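Local coordinates for protein cyclopenase asqI (Emericella nidulans, PDB 5YY3) that catalyses the ring contraction of 4'-methoxycyclopenin to 4'-methoxyviridicatin, with release of methyl isocyanate, as a zinc-dependent step of aspoquinolone biosynthesis, at residues A[214-219]-A[397-401]; A[209-215]-A[324-329]. All blocks are in the same frame, centred on the assembly; numbering follows the deposited sequence.

Interaction 1: A[214-219]-A[397-401]; sequences FLYVHS and YKHLQ
The imidazole of His-218 meets Tyr-397 at one of its edges and Leu-400 on one of its faces. On the face, CD1 of Leu-400 sits toward the rim and comes within 4.1 Å of His-218 CD2. At the edge, His-218 CD2 approaches Tyr-397 CD1 to 3.5 Å. The two rings thus form an offset edge-to-face pair, the histidine giving its edge to the face of the tyrosine, with centroids 5.1 Å apart and planes at 60°. The same methyl of Leu-400 also reaches Phe-214, whose CZ lies 3.7 Å from Leu-400 CD1, the two side chains crossing at about a right angle.

His-218, a zinc ligand, illustrates how a helix can set the rotation of a side chain from within. With CG beside the backbone N (chi1 -74°), ND1 turns back to the carbonyl one turn earlier and donates to Phe-214 O at 2.8 Å. That acceptor lies almost exactly in the imidazole plane. Phe-214 O also takes the helical bond from His-218 N, the two donors arriving from opposite faces of the carbonyl plane. With ND1 engaged as donor, NE2 is probably the nitrogen that faces the zinc.

At the next residue of each helix, Gln-401 extends NE2 to Ser-219 OG at 3.2 Å, close to the amide plane, with a weak second bond to Ser-219 O. Its OE1 accepts from Arg-405.

The axes of the two short helical segments approach to 8.8 Å, their directions 126° apart, joining the first half of helix 210-231 to the middle of helix 391-410 in the buried core. Helix 180-193 lies alongside, bringing the zinc ligand His-186 to Tyr-397 and Tyr-193 to Phe-214.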
loop_
_atom_site.group_PDB
_atom_site.type_symbol
_atom_site.label_atom_id
_atom_site.label_comp_id
_atom_site.label_asym_id
_atom_site.label_seq_id
_atom_site.Cartn_x
_atom_site.Cartn_y
_atom_site.Cartn_z
ATOM N N PHE A 214 -22.397 -25.569 18.407
ATOM C CA PHE A 214 -21.376 -24.633 18.865
ATOM C C PHE A 214 -20.180 -24.615 17.909
ATOM O O PHE A 214 -19.804 -23.572 17.392
ATOM C CB PHE A 214 -20.942 -25.007 20.296
ATOM C CG PHE A 214 -19.698 -24.313 20.772
ATOM C CD1 PHE A 214 -19.755 -23.028 21.277
ATOM C CD2 PHE A 214 -18.472 -24.957 20.741
ATOM C CE1 PHE A 214 -18.608 -22.387 21.723
ATOM C CE2 PHE A 214 -17.322 -24.315 21.188
ATOM C CZ PHE A 214 -17.394 -23.032 21.677
ATOM N N LEU A 215 -19.608 -25.784 17.661
ATOM C CA LEU A 215 -18.426 -25.915 16.822
ATOM C C LEU A 215 -18.707 -25.552 15.362
ATOM O O LEU A 215 -17.911 -24.872 14.704
ATOM C CB LEU A 215 -17.900 -27.348 16.921
ATOM C CG LEU A 215 -16.422 -27.562 17.238
ATOM C CD1 LEU A 215 -15.913 -26.551 18.262
ATOM C CD2 LEU A 215 -16.213 -28.997 17.740
ATOM N N TYR A 216 -19.847 -26.014 14.857
ATOM C CA TYR A 216 -20.220 -25.778 13.470
ATOM C C TYR A 216 -20.475 -24.300 13.142
ATOM O O TYR A 216 -19.990 -23.784 12.128
ATOM C CB TYR A 216 -21.457 -26.583 13.127
ATOM C CG TYR A 216 -21.988 -26.249 11.765
ATOM C CD1 TYR A 216 -21.321 -26.674 10.630
ATOM C CD2 TYR A 216 -23.142 -25.487 11.608
ATOM C CE1 TYR A 216 -21.784 -26.372 9.395
ATOM C CE2 TYR A 216 -23.622 -25.180 10.358
ATOM C CZ TYR A 216 -22.939 -25.640 9.253
ATOM O OH TYR A 216 -23.374 -25.357 7.985
ATOM N N VAL A 217 -21.248 -23.628 13.984
ATOM C CA VAL A 217 -21.546 -22.218 13.784
ATOM C C VAL A 217 -20.266 -21.389 13.801
ATOM O O VAL A 217 -20.027 -20.570 12.906
ATOM C CB VAL A 217 -22.508 -21.702 14.862
ATOM C CG1 VAL A 217 -22.593 -20.190 14.831
ATOM C CG2 VAL A 217 -23.886 -22.338 14.677
ATOM N N HIS A 218 -19.420 -21.628 14.797
ATOM C CA HIS A 218 -18.166 -20.903 14.877
ATOM C C HIS A 218 -17.208 -21.243 13.738
ATOM O O HIS A 218 -16.517 -20.360 13.234
ATOM C CB HIS A 218 -17.504 -21.150 16.226
ATOM C CG HIS A 218 -18.173 -20.423 17.341
ATOM N ND1 HIS A 218 -19.223 -20.963 18.055
ATOM C CD2 HIS A 218 -17.987 -19.173 17.826
ATOM C CE1 HIS A 218 -19.632 -20.086 18.957
ATOM N NE2 HIS A 218 -18.896 -18.995 18.843
ATOM N N SER A 219 -17.160 -22.505 13.325
ATOM C CA SER A 219 -16.298 -22.871 12.196
ATOM C C SER A 219 -16.809 -22.289 10.887
ATOM O O SER A 219 -16.042 -21.943 9.994
ATOM C CB SER A 219 -16.183 -24.383 12.048
ATOM O OG SER A 219 -15.427 -24.690 10.888
ATOM N N TYR A 397 -12.149 -17.777 17.680
ATOM C CA TYR A 397 -13.046 -18.648 16.900
ATOM C C TYR A 397 -12.247 -19.600 16.005
ATOM O O TYR A 397 -12.609 -20.766 15.860
ATOM C CB TYR A 397 -14.014 -17.843 16.032
ATOM C CG TYR A 397 -14.922 -16.856 16.755
ATOM C CD1 TYR A 397 -15.258 -17.017 18.100
ATOM C CD2 TYR A 397 -15.434 -15.753 16.080
ATOM C CE1 TYR A 397 -16.101 -16.096 18.747
ATOM C CE2 TYR A 397 -16.267 -14.834 16.714
ATOM C CZ TYR A 397 -16.598 -15.010 18.046
ATOM O OH TYR A 397 -17.421 -14.090 18.660
ATOM N N LYS A 398 -11.149 -19.130 15.415
ATOM C CA LYS A 398 -10.379 -20.044 14.570
ATOM C C LYS A 398 -9.648 -21.082 15.429
ATOM O O LYS A 398 -9.406 -22.199 14.972
ATOM C CB LYS A 398 -9.384 -19.310 13.664
ATOM C CG LYS A 398 -8.698 -20.275 12.683
ATOM C CD LYS A 398 -8.038 -19.570 11.514
ATOM C CE LYS A 398 -7.131 -20.524 10.733
ATOM N NZ LYS A 398 -6.354 -19.817 9.649
ATOM N N HIS A 399 -9.326 -20.732 16.677
ATOM C CA HIS A 399 -8.790 -21.723 17.619
ATOM C C HIS A 399 -9.824 -22.794 17.923
ATOM O O HIS A 399 -9.509 -23.974 17.872
ATOM C CB HIS A 399 -8.336 -21.075 18.926
ATOM C CG HIS A 399 -7.869 -22.061 19.956
ATOM N ND1 HIS A 399 -6.863 -22.975 19.716
ATOM C CD2 HIS A 399 -8.261 -22.263 21.237
ATOM C CE1 HIS A 399 -6.658 -23.700 20.798
ATOM N NE2 HIS A 399 -7.491 -23.287 21.737
ATOM N N LEU A 400 -11.047 -22.385 18.264
ATOM C CA LEU A 400 -12.158 -23.339 18.387
ATOM C C LEU A 400 -12.240 -24.245 17.158
ATOM O O LEU A 400 -12.385 -25.465 17.282
ATOM C CB LEU A 400 -13.499 -22.609 18.575
ATOM C CG LEU A 400 -13.573 -21.738 19.826
ATOM C CD1 LEU A 400 -14.905 -21.018 19.893
ATOM C CD2 LEU A 400 -13.358 -22.603 21.066
ATOM N N GLN A 401 -12.131 -23.646 15.968
ATOM C CA GLN A 401 -12.215 -24.422 14.730
ATOM C C GLN A 401 -11.133 -25.512 14.678
ATOM O O GLN A 401 -11.339 -26.579 14.077
ATOM C CB GLN A 401 -12.092 -23.513 13.508
ATOM C CG GLN A 401 -12.397 -24.211 12.186
ATOM C CD GLN A 401 -11.873 -23.438 10.979
ATOM O OE1 GLN A 401 -10.669 -23.154 10.878
ATOM N NE2 GLN A 401 -12.775 -23.094 10.053
#

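Interaction 2: A[209-215]-A[324-329]; sequences RHGEVFL and LNFVGG
Arg-209 and Asn-325 cross at about a right angle, the CD of Arg-209 resting 3.8 Å from Asn-325 CG and the guanidinium and amide planes 49° apart. Asn-325 CB lies at the edge of the guanidinium. Asn-325 swings CG away from its backbone N (chi1 -161°), which extends its amide to the start of helix 210-231. There OD1 accepts from Glu-212 N at 3.1 Å, in the carbonyl plane and on a lone pair, and more weakly from Gly-211 N. A side chain from another helix thereby serves amides of the first turn. Glu-212 answers through water 1, which donates to its OE2 and accepts from Asn-325 N.

Beside this polar group the backbones are in direct contact: Gly-211 CA is 3.3 Å from Gly-329 N. CA-H...O contacts run both ways, from Gly-211 CA to Asn-325 O and from Gly-328 CA to Gly-211 O at 3.5 Å. Leu-215 CD2 fills in alongside, 3.7 Å from Gly-328 N.

Such close helix crossing through glycines, with axes 6.5 Å apart at 75° and reciprocal CA-H...O contacts, is a recurrent way of packing helices; here it lies within the hemocyanin-like, metal-binding helical domain.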
loop_
_atom_site.group_PDB
_atom_site.type_symbol
_atom_site.label_atom_id
_atom_site.label_comp_id
_atom_site.label_asym_id
_atom_site.label_seq_id
_atom_site.Cartn_x
_atom_site.Cartn_y
_atom_site.Cartn_z
ATOM N N ARG A 209 -27.709 -31.642 20.701
ATOM C CA ARG A 209 -26.450 -31.420 19.993
ATOM C C ARG A 209 -25.839 -30.032 20.184
ATOM O O ARG A 209 -25.395 -29.424 19.217
ATOM C CB ARG A 209 -26.668 -31.683 18.494
ATOM C CG ARG A 209 -27.143 -33.098 18.160
ATOM C CD ARG A 209 -26.069 -34.143 18.494
ATOM N NE ARG A 209 -26.556 -35.522 18.367
ATOM C CZ ARG A 209 -25.775 -36.603 18.365
ATOM N NH1 ARG A 209 -24.455 -36.478 18.481
ATOM N NH2 ARG A 209 -26.307 -37.817 18.246
ATOM N N HIS A 210 -25.817 -29.535 21.420
ATOM C CA HIS A 210 -25.231 -28.218 21.717
ATOM C C HIS A 210 -23.798 -28.097 21.208
ATOM O O HIS A 210 -23.421 -27.085 20.626
ATOM C CB HIS A 210 -25.234 -27.924 23.226
ATOM C CG HIS A 210 -26.520 -27.361 23.751
ATOM N ND1 HIS A 210 -26.766 -26.005 23.819
ATOM C CD2 HIS A 210 -27.612 -27.970 24.268
ATOM C CE1 HIS A 210 -27.964 -25.804 24.337
ATOM N NE2 HIS A 210 -28.498 -26.977 24.621
ATOM N N GLY A 211 -23.007 -29.139 21.431
ATOM C CA GLY A 211 -21.589 -29.093 21.138
ATOM C C GLY A 211 -21.324 -29.093 19.654
ATOM O O GLY A 211 -20.408 -28.432 19.175
ATOM N N GLU A 212 -22.136 -29.848 18.932
ATOM C CA GLU A 212 -22.057 -29.933 17.481
ATOM C C GLU A 212 -22.372 -28.601 16.828
ATOM O O GLU A 212 -21.648 -28.133 15.960
ATOM C CB GLU A 212 -23.028 -30.987 16.982
ATOM C CG GLU A 212 -22.570 -31.702 15.759
ATOM C CD GLU A 212 -23.573 -32.726 15.329
ATOM O OE1 GLU A 212 -24.546 -32.345 14.636
ATOM O OE2 GLU A 212 -23.402 -33.900 15.724
ATOM N N VAL A 213 -23.478 -28.009 17.261
ATOM C CA VAL A 213 -23.900 -26.685 16.836
ATOM C C VAL A 213 -22.887 -25.571 17.172
ATOM O O VAL A 213 -22.577 -24.727 16.331
ATOM C CB VAL A 213 -25.256 -26.359 17.473
ATOM C CG1 VAL A 213 -25.558 -24.888 17.391
ATOM C CG2 VAL A 213 -26.353 -27.180 16.799
ATOM N N PHE A 214 -22.397 -25.569 18.407
ATOM C CA PHE A 214 -21.376 -24.633 18.865
ATOM C C PHE A 214 -20.180 -24.615 17.909
ATOM O O PHE A 214 -19.804 -23.572 17.392
ATOM C CB PHE A 214 -20.942 -25.007 20.296
ATOM C CG PHE A 214 -19.698 -24.313 20.772
ATOM C CD1 PHE A 214 -19.755 -23.028 21.277
ATOM C CD2 PHE A 214 -18.472 -24.957 20.741
ATOM C CE1 PHE A 214 -18.608 -22.387 21.723
ATOM C CE2 PHE A 214 -17.322 -24.315 21.188
ATOM C CZ PHE A 214 -17.394 -23.032 21.677
ATOM N N LEU A 215 -19.608 -25.784 17.661
ATOM C CA LEU A 215 -18.426 -25.915 16.822
ATOM C C LEU A 215 -18.707 -25.552 15.362
ATOM O O LEU A 215 -17.911 -24.872 14.704
ATOM C CB LEU A 215 -17.900 -27.348 16.921
ATOM C CG LEU A 215 -16.422 -27.562 17.238
ATOM C CD1 LEU A 215 -15.913 -26.551 18.262
ATOM C CD2 LEU A 215 -16.213 -28.997 17.740
ATOM N N LEU A 324 -17.802 -34.639 17.486
ATOM C CA LEU A 324 -17.932 -33.175 17.459
ATOM C C LEU A 324 -18.821 -32.643 18.579
ATOM O O LEU A 324 -18.537 -31.585 19.175
ATOM C CB LEU A 324 -18.466 -32.701 16.108
ATOM C CG LEU A 324 -17.516 -32.991 14.948
ATOM C CD1 LEU A 324 -18.045 -32.373 13.652
ATOM C CD2 LEU A 324 -16.124 -32.493 15.271
ATOM N N ASN A 325 -19.890 -33.377 18.866
ATOM C CA ASN A 325 -20.798 -32.990 19.937
ATOM C C ASN A 325 -20.083 -32.970 21.274
ATOM O O ASN A 325 -20.321 -32.095 22.110
ATOM C CB ASN A 325 -21.987 -33.934 20.011
ATOM C CG ASN A 325 -23.142 -33.335 20.772
ATOM O OD1 ASN A 325 -23.455 -32.153 20.608
ATOM N ND2 ASN A 325 -23.772 -34.136 21.630
ATOM N N PHE A 326 -19.193 -33.931 21.470
ATOM C CA PHE A 326 -18.486 -34.028 22.736
ATOM C C PHE A 326 -17.331 -33.053 22.800
ATOM O O PHE A 326 -17.164 -32.364 23.799
ATOM C CB PHE A 326 -17.997 -35.460 22.978
ATOM C CG PHE A 326 -18.985 -36.306 23.726
ATOM C CD1 PHE A 326 -19.075 -36.231 25.120
ATOM C CD2 PHE A 326 -19.853 -37.158 23.045
ATOM C CE1 PHE A 326 -20.005 -37.016 25.823
ATOM C CE2 PHE A 326 -20.784 -37.947 23.742
ATOM C CZ PHE A 326 -20.853 -37.874 25.132
ATOM N N VAL A 327 -16.529 -32.990 21.744
ATOM C CA VAL A 327 -15.438 -32.031 21.706
ATOM C C VAL A 327 -15.973 -30.601 21.860
ATOM O O VAL A 327 -15.454 -29.820 22.651
ATOM C CB VAL A 327 -14.622 -32.142 20.406
ATOM C CG1 VAL A 327 -13.613 -30.979 20.309
ATOM C CG2 VAL A 327 -13.906 -33.483 20.342
ATOM N N GLY A 328 -17.022 -30.274 21.111
ATOM C CA GLY A 328 -17.659 -28.972 21.200
ATOM C C GLY A 328 -18.281 -28.749 22.560
ATOM O O GLY A 328 -18.123 -27.675 23.159
ATOM N N GLY A 329 -18.982 -29.767 23.058
ATOM C CA GLY A 329 -19.626 -29.690 24.357
ATOM C C GLY A 329 -18.653 -29.445 25.505
ATOM O O GLY A 329 -18.894 -28.606 26.372
HETATM O O HOH W 1 -20.872 -35.290 16.729
#

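In the fold
Interactions 1 and 2 use overlapping parts of helix 210-231, and their centres are about 10 Å apart. Phe-214 and Leu-215 belong to both, so the same two residues meet both 391-410 and 323-331. The two partner helices also meet directly, through Leu-324 on Ala-407 and Val-327 on Tyr-403. Interaction 1 contains the zinc ligand His-218, and the other two zinc ligands lie close by: the side chain of His-190 is about 5 Å from that of His-218, and that of His-186 about 4 Å from that of Tyr-397. Interaction 2 reaches the site through the shared Phe-214, whose side chain is about 4 Å from that of His-218 and about 7 Å from that of His-190.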